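Local coordinates for sulfate permease family protein (Vibrio cholerae, PDB 4DGH), which is the STAS domain of a SulP-family membrane protein that probably transports anions, an activity of the whole protein, at residues Pro60-Thr65 and Gln95-Ala100; Arg19-Tyr24 and Gly117-Ala122; Pro29-Ala34 and Ile67-Glu72. All coordinates share one frame; numbering follows the deposited sequence.

Contact 1. Residues Pro60-Thr65 and Gln95-Ala100; sequences PFMDIT and QKLVKA
Lys96 lays the outer half of its chain against the carbonyl oxygen of Met62: both CD and CE come within 3.8 Å of Met62 O, and NZ closes on the same atom at 2.8 Å. The C=O...N angle is 158° and the ammonium lies in the carbonyl plane, so this bond is well aligned. The chain is probably somewhat strained: chi1 of Lys96, at -109°, is off a staggered value, and bends at chi2 and chi4 turn the chain toward the oxygen. NZ also bonds to Leu17 O of the second subunit, so the charge is shared between two backbone carbonyls.

Beside this bond is a looser apolar contact. Met62 is a selenomethionine whose CB points at the helix while its end leads off, leaving SE 4.2 Å from Leu97 CD2. All the touching residues are buried, and together the segments cover 144 Å².

Next in sequence, Asp63 occupies the N-cap of helix 64-78. Its OD1 takes a weak bond from Thr65 N (2.9 Å, N-H...O 128°) and a second bond, from Gly66 N, while OD2 accepts Val23 N of the second subunit. This Asp-Ile-Thr-Gly turn at the start of a helix matches the STAS signature loop, which in related anti-sigma factor antagonists carries the phosphorylated serine.

Contact 2. Residues Arg19-Tyr24 and Gly117-Ala122; sequences RELAVY and GALSAA
Followed from Arg19, the first residue to touch 117-122 is Leu21, whose side chain reaches both Leu119 and Ala122. Arg19 and Glu20 precede the strand and make no touch with 117-122; Arg19 instead forms a salt bridge with Glu47.

At Leu21 the strand begins, and CB points at the helix. Leu21 CA lies 7.4 Å from Ala122 CA, close enough for one leucine to fill the gap. With CG opposite the backbone N (chi1 175°), the two methyls part company: CD1 rests 3.7 Å from Ala122 CB, while CD2 approaches Leu119 CD1, also at 3.7 Å. CD2 is still 4.1 Å from Ala122 CB, so the alanine methyl is touched by both branches. Leu119 has nearly the same torsions (chi1 171°), yet the two leucines cross at about a right angle and meet through one methyl each, CD2 of Leu21 and CD1 of Leu119. Leu119 and Ala122 are three residues apart and present neighbouring positions on the helix surface.

This is how the C-terminal helix of the STAS fold covers one face of the parallel sheet, at strand 21-25, an outermost strand within the chain. The contact is apolar and small, 120 Å² in all, and its three touching residues are buried.

Ala22 turns away from the helix, and its backbone bonds to Ile51 and Ile53 join the strand to its neighbour 51-55. Val23 has the same orientation as Leu21, but Val23 CG2 is 5.4 Å from Leu119 CD1, and the side chain packs on Met5 and Phe115 instead. Tyr24, directed to the other face, stacks on Phe38 of helix 32-44 and meets Phe30 of the third subunit edge-to-face.

Contact 3. Residues Pro29-Ala34 and Ile67-Glu72; sequences PFFFAA and IQTLEE
Phe32 and Thr69 bring their CA atoms to 6.9 Å, the nearest pair of CA atoms between the first turn of helix 32-44 and the middle of 67-72. Phe31 stands at the N-cap of that helix, just before the turn.

Two consecutive phenylalanines close on Thr69: its methyl lies by both rings, its hydroxyl by Phe32. CG2 of Thr69 is 4.0 Å from Phe31 CE1 and 4.1 Å from Phe32 CD1, while OG1 comes 3.6 Å from Phe32 CD1. The hydroxyl meets Phe32 at the ring edge, close to its plane, an arrangement consistent with a weak attraction between the oxygen and the ring's C-H border. OG1 has a stronger partner of its own, the carbonyl oxygen of Thr65 one turn back in the helix. A chi1 of -59° sets OG1 beside the backbone N, where that bond is made, and leaves CG2 opposite N to touch both rings.

Phe31 reaches this place with CG wedged between its N and its carbonyl carbon (chi1 53°). The Phe31 and Thr69 side chains run past each other in opposite directions. The Phe31 ring has Leu70 N at its edge, 4.4 Å from CE1; CZ also comes to 4.5 Å from Leu70 CB. Phe32 instead crosses Thr69 at about a right angle. The two segments cover 171 Å² between them, most of it from Thr69 and Phe31.

The side-by-side packing carries on along the helices, with Thr69 on Ala35 and Glu72 on Glu39. Beyond Phe32 lies Phe38 of the second subunit. Helices 32-44 and 64-78 each follow one of the adjacent parallel strands 21-25 and 51-55, and so lie next to each other as those strands do.

How the contacts relate
Along the chain, contact 2 closes the widest loop, and contacts 1 and 3 are nested inside it with their segments alternating. Contacts 1 and 3 have centres about 11 Å apart, share helix 64-78 and meet where the Met62 side chain packs on Phe31. Contact 2 lies on the opposite side of the chain's centre, about 23 Å (centre to centre) from contact 1 and 21 Å from contact 3; the latter is linked to it by a probable hydrogen bond, Tyr24 OH to Ala34 O (3.0 Å). Together they fix helices about the parallel sheet of one STAS domain, contacts 1 and 3 facing one neighbouring copy and contact 2 another.

Contact 1. Residues Pro60-Thr65 and Gln95-Ala100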
loop_
_atom_site.group_PDB
_atom_site.type_symbol
_atom_site.label_atom_id
_atom_site.label_comp_id
_atom_site.label_asym_id
_atom_site.label_seq_id
_atom_site.Cartn_x
_atom_site.Cartn_y
_atom_site.Cartn_z
ATOM N N PRO A 60 -6.063 11.552 -11.194
ATOM C CA PRO A 60 -7.210 12.335 -11.628
ATOM C C PRO A 60 -7.087 13.856 -11.385
ATOM O O PRO A 60 -7.740 14.634 -12.058
ATOM C CB PRO A 60 -8.394 11.728 -10.802
ATOM C CG PRO A 60 -7.731 11.198 -9.578
ATOM C CD PRO A 60 -6.365 10.738 -9.981
ATOM N N PHE A 61 -6.257 14.274 -10.443
ATOM C CA PHE A 61 -6.071 15.675 -10.177
ATOM C C PHE A 61 -4.749 15.749 -9.404
ATOM O O PHE A 61 -4.247 14.721 -8.937
ATOM C CB PHE A 61 -7.222 16.319 -9.344
ATOM C CG PHE A 61 -7.304 15.780 -7.941
ATOM C CD1 PHE A 61 -6.525 16.350 -6.894
ATOM C CD2 PHE A 61 -8.110 14.662 -7.658
ATOM C CE1 PHE A 61 -6.562 15.783 -5.610
ATOM C CE2 PHE A 61 -8.171 14.120 -6.368
ATOM C CZ PHE A 61 -7.355 14.679 -5.354
HETATM N N MSE A 62 -4.186 16.960 -9.299
HETATM C CA MSE A 62 -2.963 17.151 -8.514
HETATM C C MSE A 62 -3.095 18.489 -7.840
HETATM O O MSE A 62 -3.570 19.465 -8.453
HETATM C CB MSE A 62 -1.720 17.313 -9.339
HETATM C CG MSE A 62 -1.466 16.025 -10.072
HETATM SE SE MSE A 62 0.429 16.102 -10.611
HETATM C CE MSE A 62 1.284 15.844 -8.924
ATOM N N ASP A 63 -2.800 18.532 -6.548
ATOM C CA ASP A 63 -2.749 19.800 -5.858
ATOM C C ASP A 63 -1.287 20.181 -5.691
ATOM O O ASP A 63 -0.373 19.432 -6.131
ATOM C CB ASP A 63 -3.576 19.730 -4.503
ATOM C CG ASP A 63 -3.115 18.636 -3.556
ATOM O OD1 ASP A 63 -1.892 18.378 -3.490
ATOM O OD2 ASP A 63 -3.986 17.998 -2.855
ATOM N N ILE A 64 -1.067 21.323 -5.014
ATOM C CA ILE A 64 0.276 21.796 -4.724
ATOM C C ILE A 64 1.136 20.717 -4.065
ATOM O O ILE A 64 2.373 20.700 -4.254
ATOM C CB ILE A 64 0.266 23.125 -3.900
ATOM C CG1 ILE A 64 1.541 23.957 -4.195
ATOM C CG2 ILE A 64 -0.216 22.895 -2.438
ATOM C CD1 ILE A 64 1.431 25.410 -3.681
ATOM N N THR A 65 0.541 19.857 -3.260
ATOM C CA THR A 65 1.323 18.860 -2.575
ATOM C C THR A 65 1.822 17.783 -3.560
ATOM O O THR A 65 2.992 17.333 -3.468
ATOM C CB THR A 65 0.627 18.201 -1.314
ATOM O OG1 THR A 65 -0.452 17.415 -1.755
ATOM C CG2 THR A 65 0.013 19.241 -0.366
ATOM N N GLN A 95 -3.057 20.747 -18.070
ATOM C CA GLN A 95 -2.976 22.236 -17.795
ATOM C C GLN A 95 -2.196 22.523 -16.532
ATOM O O GLN A 95 -1.422 23.462 -16.520
ATOM C CB GLN A 95 -4.351 22.940 -17.678
ATOM C CG GLN A 95 -5.351 22.518 -18.762
ATOM C CD GLN A 95 -6.818 22.970 -18.515
ATOM O OE1 GLN A 95 -7.763 22.143 -18.476
ATOM N NE2 GLN A 95 -7.014 24.269 -18.400
ATOM N N LYS A 96 -2.421 21.733 -15.470
ATOM C CA LYS A 96 -1.699 21.952 -14.207
ATOM C C LYS A 96 -0.197 21.750 -14.388
ATOM O O LYS A 96 0.598 22.482 -13.824
ATOM C CB LYS A 96 -2.146 20.971 -13.115
ATOM C CG LYS A 96 -2.932 21.509 -12.008
ATOM C CD LYS A 96 -2.069 21.917 -10.862
ATOM C CE LYS A 96 -2.957 22.869 -10.138
ATOM N NZ LYS A 96 -3.868 22.109 -9.277
ATOM N N LEU A 97 0.204 20.718 -15.145
ATOM C CA LEU A 97 1.610 20.430 -15.349
ATOM C C LEU A 97 2.341 21.669 -16.027
ATOM O O LEU A 97 3.500 21.959 -15.714
ATOM C CB LEU A 97 1.775 19.206 -16.248
ATOM C CG LEU A 97 1.289 17.840 -15.584
ATOM C CD1 LEU A 97 1.691 16.720 -16.526
ATOM C CD2 LEU A 97 1.923 17.647 -14.220
ATOM N N VAL A 98 1.636 22.325 -16.945
ATOM C CA VAL A 98 2.176 23.520 -17.633
ATOM C C VAL A 98 2.257 24.664 -16.598
ATOM O O VAL A 98 3.348 25.162 -16.297
ATOM C CB VAL A 98 1.287 23.940 -18.814
ATOM C CG1 VAL A 98 1.737 25.329 -19.386
ATOM C CG2 VAL A 98 1.355 22.875 -19.914
ATOM N N LYS A 99 1.142 24.967 -15.961
ATOM C CA LYS A 99 1.111 26.098 -15.027
ATOM C C LYS A 99 2.098 25.957 -13.870
ATOM O O LYS A 99 2.633 26.956 -13.409
ATOM C CB LYS A 99 -0.300 26.326 -14.438
ATOM C CG LYS A 99 -1.467 26.360 -15.452
ATOM C CD LYS A 99 -2.748 27.010 -14.874
ATOM C CE LYS A 99 -3.075 26.577 -13.413
ATOM N NZ LYS A 99 -3.816 25.280 -13.254
ATOM N N ALA A 100 2.334 24.726 -13.399
ATOM C CA ALA A 100 3.228 24.485 -12.294
ATOM C C ALA A 100 4.692 24.413 -12.632
ATOM O O ALA A 100 5.518 24.393 -11.708
ATOM C CB ALA A 100 2.818 23.220 -11.562
#

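Contact 2. Residues Arg19-Tyr24 and Gly117-Ala122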
loop_
_atom_site.group_PDB
_atom_site.type_symbol
_atom_site.label_atom_id
_atom_site.label_comp_id
_atom_site.label_asym_id
_atom_site.label_seq_id
_atom_site.Cartn_x
_atom_site.Cartn_y
_atom_site.Cartn_z
ATOM N N ARG A 19 17.179 -2.579 -21.716
ATOM C CA ARG A 19 17.822 -2.214 -20.465
ATOM C C ARG A 19 17.826 -0.685 -20.210
ATOM O O ARG A 19 17.800 -0.247 -19.041
ATOM C CB ARG A 19 19.307 -2.622 -20.580
ATOM C CG ARG A 19 19.811 -3.317 -19.357
ATOM C CD ARG A 19 21.186 -3.904 -19.686
ATOM N NE ARG A 19 21.988 -2.774 -20.119
ATOM C CZ ARG A 19 22.755 -2.088 -19.280
ATOM N NH1 ARG A 19 22.849 -2.500 -18.017
ATOM N NH2 ARG A 19 23.433 -1.028 -19.701
ATOM N N GLU A 20 17.966 0.090 -21.289
ATOM C CA GLU A 20 17.933 1.553 -21.224
ATOM C C GLU A 20 16.636 2.254 -20.864
ATOM O O GLU A 20 16.700 3.452 -20.605
ATOM C CB GLU A 20 18.519 2.246 -22.481
ATOM C CG GLU A 20 19.917 1.783 -22.725
ATOM C CD GLU A 20 19.955 0.565 -23.618
ATOM O OE1 GLU A 20 18.978 -0.281 -23.735
ATOM O OE2 GLU A 20 20.966 0.533 -24.324
ATOM N N LEU A 21 15.490 1.540 -20.814
ATOM C CA LEU A 21 14.216 2.242 -20.616
ATOM C C LEU A 21 13.512 1.651 -19.387
ATOM O O LEU A 21 13.406 0.408 -19.257
ATOM C CB LEU A 21 13.380 1.989 -21.860
ATOM C CG LEU A 21 11.963 2.536 -21.804
ATOM C CD1 LEU A 21 12.059 4.052 -21.716
ATOM C CD2 LEU A 21 11.299 2.145 -23.086
ATOM N N ALA A 22 12.982 2.512 -18.526
ATOM C CA ALA A 22 12.185 2.096 -17.383
ATOM C C ALA A 22 10.819 2.806 -17.500
ATOM O O ALA A 22 10.643 3.798 -18.229
ATOM C CB ALA A 22 12.906 2.432 -16.085
ATOM N N VAL A 23 9.838 2.272 -16.796
ATOM C CA VAL A 23 8.485 2.800 -16.914
ATOM C C VAL A 23 7.963 2.747 -15.473
ATOM O O VAL A 23 8.092 1.695 -14.780
ATOM C CB VAL A 23 7.625 1.911 -17.810
ATOM C CG1 VAL A 23 6.178 2.415 -17.724
ATOM C CG2 VAL A 23 8.123 1.951 -19.244
ATOM N N TYR A 24 7.383 3.846 -15.021
ATOM C CA TYR A 24 6.790 3.868 -13.679
ATOM C C TYR A 24 5.457 4.563 -13.728
ATOM O O TYR A 24 5.325 5.574 -14.432
ATOM C CB TYR A 24 7.761 4.617 -12.718
ATOM C CG TYR A 24 7.193 4.632 -11.265
ATOM C CD1 TYR A 24 7.137 3.434 -10.481
ATOM C CD2 TYR A 24 6.714 5.796 -10.689
ATOM C CE1 TYR A 24 6.600 3.431 -9.186
ATOM C CE2 TYR A 24 6.215 5.776 -9.344
ATOM C CZ TYR A 24 6.097 4.610 -8.670
ATOM O OH TYR A 24 5.555 4.621 -7.359
ATOM N N GLY A 117 2.721 6.697 -27.481
ATOM C CA GLY A 117 3.640 7.614 -28.193
ATOM C C GLY A 117 4.950 7.913 -27.399
ATOM O O GLY A 117 6.040 8.093 -28.003
ATOM N N ALA A 118 4.873 7.944 -26.066
ATOM C CA ALA A 118 6.129 8.082 -25.246
ATOM C C ALA A 118 7.049 6.876 -25.428
ATOM O O ALA A 118 8.268 7.031 -25.570
ATOM C CB ALA A 118 5.723 8.217 -23.735
ATOM N N LEU A 119 6.444 5.667 -25.467
ATOM C CA LEU A 119 7.194 4.412 -25.586
ATOM C C LEU A 119 7.851 4.341 -26.965
ATOM O O LEU A 119 9.052 4.035 -27.077
ATOM C CB LEU A 119 6.257 3.182 -25.353
ATOM C CG LEU A 119 6.888 1.759 -25.662
ATOM C CD1 LEU A 119 8.039 1.632 -24.674
ATOM C CD2 LEU A 119 5.873 0.686 -25.338
ATOM N N SER A 120 7.075 4.628 -28.005
ATOM C CA SER A 120 7.601 4.740 -29.376
ATOM C C SER A 120 8.780 5.743 -29.464
ATOM O O SER A 120 9.913 5.431 -29.956
ATOM C CB SER A 120 6.420 5.093 -30.339
ATOM O OG SER A 120 6.985 5.501 -31.583
ATOM N N ALA A 121 8.576 6.950 -28.939
ATOM C CA ALA A 121 9.675 7.922 -28.939
ATOM C C ALA A 121 10.915 7.457 -28.181
ATOM O O ALA A 121 12.050 7.721 -28.622
ATOM C CB ALA A 121 9.245 9.265 -28.418
ATOM N N ALA A 122 10.730 6.784 -27.064
ATOM C CA ALA A 122 11.891 6.373 -26.259
ATOM C C ALA A 122 12.656 5.276 -26.982
ATOM O O ALA A 122 13.925 5.272 -27.037
ATOM C CB ALA A 122 11.436 5.789 -24.908
#

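Contact 3. Residues Pro29-Ala34 and Ile67-Glu72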
loop_
_atom_site.group_PDB
_atom_site.type_symbol
_atom_site.label_atom_id
_atom_site.label_comp_id
_atom_site.label_asym_id
_atom_site.label_seq_id
_atom_site.Cartn_x
_atom_site.Cartn_y
_atom_site.Cartn_z
ATOM N N PRO A 29 -4.419 9.725 -7.121
ATOM C CA PRO A 29 -3.899 11.012 -6.770
ATOM C C PRO A 29 -2.932 11.049 -5.594
ATOM O O PRO A 29 -2.252 12.033 -5.431
ATOM C CB PRO A 29 -5.127 11.840 -6.489
ATOM C CG PRO A 29 -6.200 10.850 -6.186
ATOM C CD PRO A 29 -5.769 9.497 -6.591
ATOM N N PHE A 30 -2.925 10.042 -4.720
ATOM C CA PHE A 30 -2.091 10.133 -3.502
ATOM C C PHE A 30 -0.921 9.177 -3.705
ATOM O O PHE A 30 -0.804 8.096 -3.058
ATOM C CB PHE A 30 -2.978 9.792 -2.249
ATOM C CG PHE A 30 -4.331 10.490 -2.268
ATOM C CD1 PHE A 30 -4.423 11.872 -2.447
ATOM C CD2 PHE A 30 -5.521 9.756 -2.125
ATOM C CE1 PHE A 30 -5.644 12.499 -2.446
ATOM C CE2 PHE A 30 -6.742 10.397 -2.163
ATOM C CZ PHE A 30 -6.809 11.767 -2.302
ATOM N N PHE A 31 -0.106 9.536 -4.686
ATOM C CA PHE A 31 0.953 8.643 -5.145
ATOM C C PHE A 31 2.184 8.902 -4.280
ATOM O O PHE A 31 3.202 8.376 -4.560
ATOM C CB PHE A 31 1.268 8.903 -6.618
ATOM C CG PHE A 31 1.564 10.378 -6.907
ATOM C CD1 PHE A 31 2.843 10.898 -6.666
ATOM C CD2 PHE A 31 0.554 11.231 -7.367
ATOM C CE1 PHE A 31 3.134 12.239 -6.913
ATOM C CE2 PHE A 31 0.854 12.565 -7.596
ATOM C CZ PHE A 31 2.127 13.071 -7.341
ATOM N N PHE A 32 2.053 9.668 -3.182
ATOM C CA PHE A 32 3.236 10.105 -2.367
ATOM C C PHE A 32 4.088 8.950 -1.845
ATOM O O PHE A 32 5.309 9.001 -1.928
ATOM C CB PHE A 32 2.845 11.018 -1.148
ATOM C CG PHE A 32 1.753 12.019 -1.453
ATOM C CD1 PHE A 32 2.022 13.155 -2.220
ATOM C CD2 PHE A 32 0.446 11.792 -1.027
ATOM C CE1 PHE A 32 1.005 14.057 -2.557
ATOM C CE2 PHE A 32 -0.570 12.693 -1.360
ATOM C CZ PHE A 32 -0.307 13.809 -2.131
ATOM N N ALA A 33 3.468 7.924 -1.296
ATOM C CA ALA A 33 4.295 6.860 -0.672
ATOM C C ALA A 33 5.101 6.119 -1.779
ATOM O O ALA A 33 6.302 5.868 -1.623
ATOM C CB ALA A 33 3.449 5.872 0.171
ATOM N N ALA A 34 4.442 5.852 -2.906
ATOM C CA ALA A 34 5.108 5.319 -4.115
ATOM C C ALA A 34 6.178 6.205 -4.712
ATOM O O ALA A 34 7.230 5.735 -5.105
ATOM C CB ALA A 34 4.071 5.049 -5.177
ATOM N N ILE A 67 2.112 18.253 -6.806
ATOM C CA ILE A 67 3.035 18.954 -7.731
ATOM C C ILE A 67 4.440 19.028 -7.180
ATOM O O ILE A 67 5.408 18.735 -7.883
ATOM C CB ILE A 67 2.529 20.378 -8.045
ATOM C CG1 ILE A 67 1.355 20.171 -9.017
ATOM C CG2 ILE A 67 3.674 21.231 -8.653
ATOM C CD1 ILE A 67 1.738 19.813 -10.477
ATOM N N GLN A 68 4.563 19.387 -5.908
ATOM C CA GLN A 68 5.897 19.521 -5.333
ATOM C C GLN A 68 6.551 18.143 -5.147
ATOM O O GLN A 68 7.755 18.004 -5.293
ATOM C CB GLN A 68 5.839 20.272 -4.012
ATOM C CG GLN A 68 5.594 21.761 -4.248
ATOM C CD GLN A 68 5.230 22.491 -2.964
ATOM O OE1 GLN A 68 4.067 22.430 -2.524
ATOM N NE2 GLN A 68 6.189 23.215 -2.367
ATOM N N THR A 69 5.747 17.128 -4.875
ATOM C CA THR A 69 6.265 15.752 -4.830
ATOM C C THR A 69 6.771 15.297 -6.180
ATOM O O THR A 69 7.854 14.688 -6.278
ATOM C CB THR A 69 5.161 14.841 -4.257
ATOM O OG1 THR A 69 4.846 15.340 -2.967
ATOM C CG2 THR A 69 5.622 13.399 -4.061
ATOM N N LEU A 70 5.969 15.526 -7.234
ATOM C CA LEU A 70 6.365 15.123 -8.582
ATOM C C LEU A 70 7.628 15.891 -9.005
ATOM O O LEU A 70 8.521 15.330 -9.654
ATOM C CB LEU A 70 5.232 15.348 -9.586
ATOM C CG LEU A 70 5.481 15.106 -11.040
ATOM C CD1 LEU A 70 5.866 13.638 -11.286
ATOM C CD2 LEU A 70 4.258 15.337 -11.899
ATOM N N GLU A 71 7.661 17.202 -8.715
ATOM C CA GLU A 71 8.863 17.984 -8.987
ATOM C C GLU A 71 10.164 17.410 -8.362
ATOM O O GLU A 71 11.183 17.269 -9.033
ATOM C CB GLU A 71 8.621 19.440 -8.539
ATOM C CG GLU A 71 9.905 20.236 -8.660
ATOM C CD GLU A 71 9.741 21.692 -8.287
ATOM O OE1 GLU A 71 8.760 22.007 -7.535
ATOM O OE2 GLU A 71 10.613 22.508 -8.731
ATOM N N GLU A 72 10.125 17.119 -7.079
ATOM C CA GLU A 72 11.266 16.599 -6.325
ATOM C C GLU A 72 11.679 15.251 -6.902
ATOM O O GLU A 72 12.865 15.036 -7.123
ATOM C CB GLU A 72 10.903 16.413 -4.832
ATOM C CG GLU A 72 12.037 15.788 -4.023
ATOM C CD GLU A 72 11.883 15.956 -2.489
ATOM O OE1 GLU A 72 10.748 15.776 -1.943
ATOM O OE2 GLU A 72 12.912 16.254 -1.799
#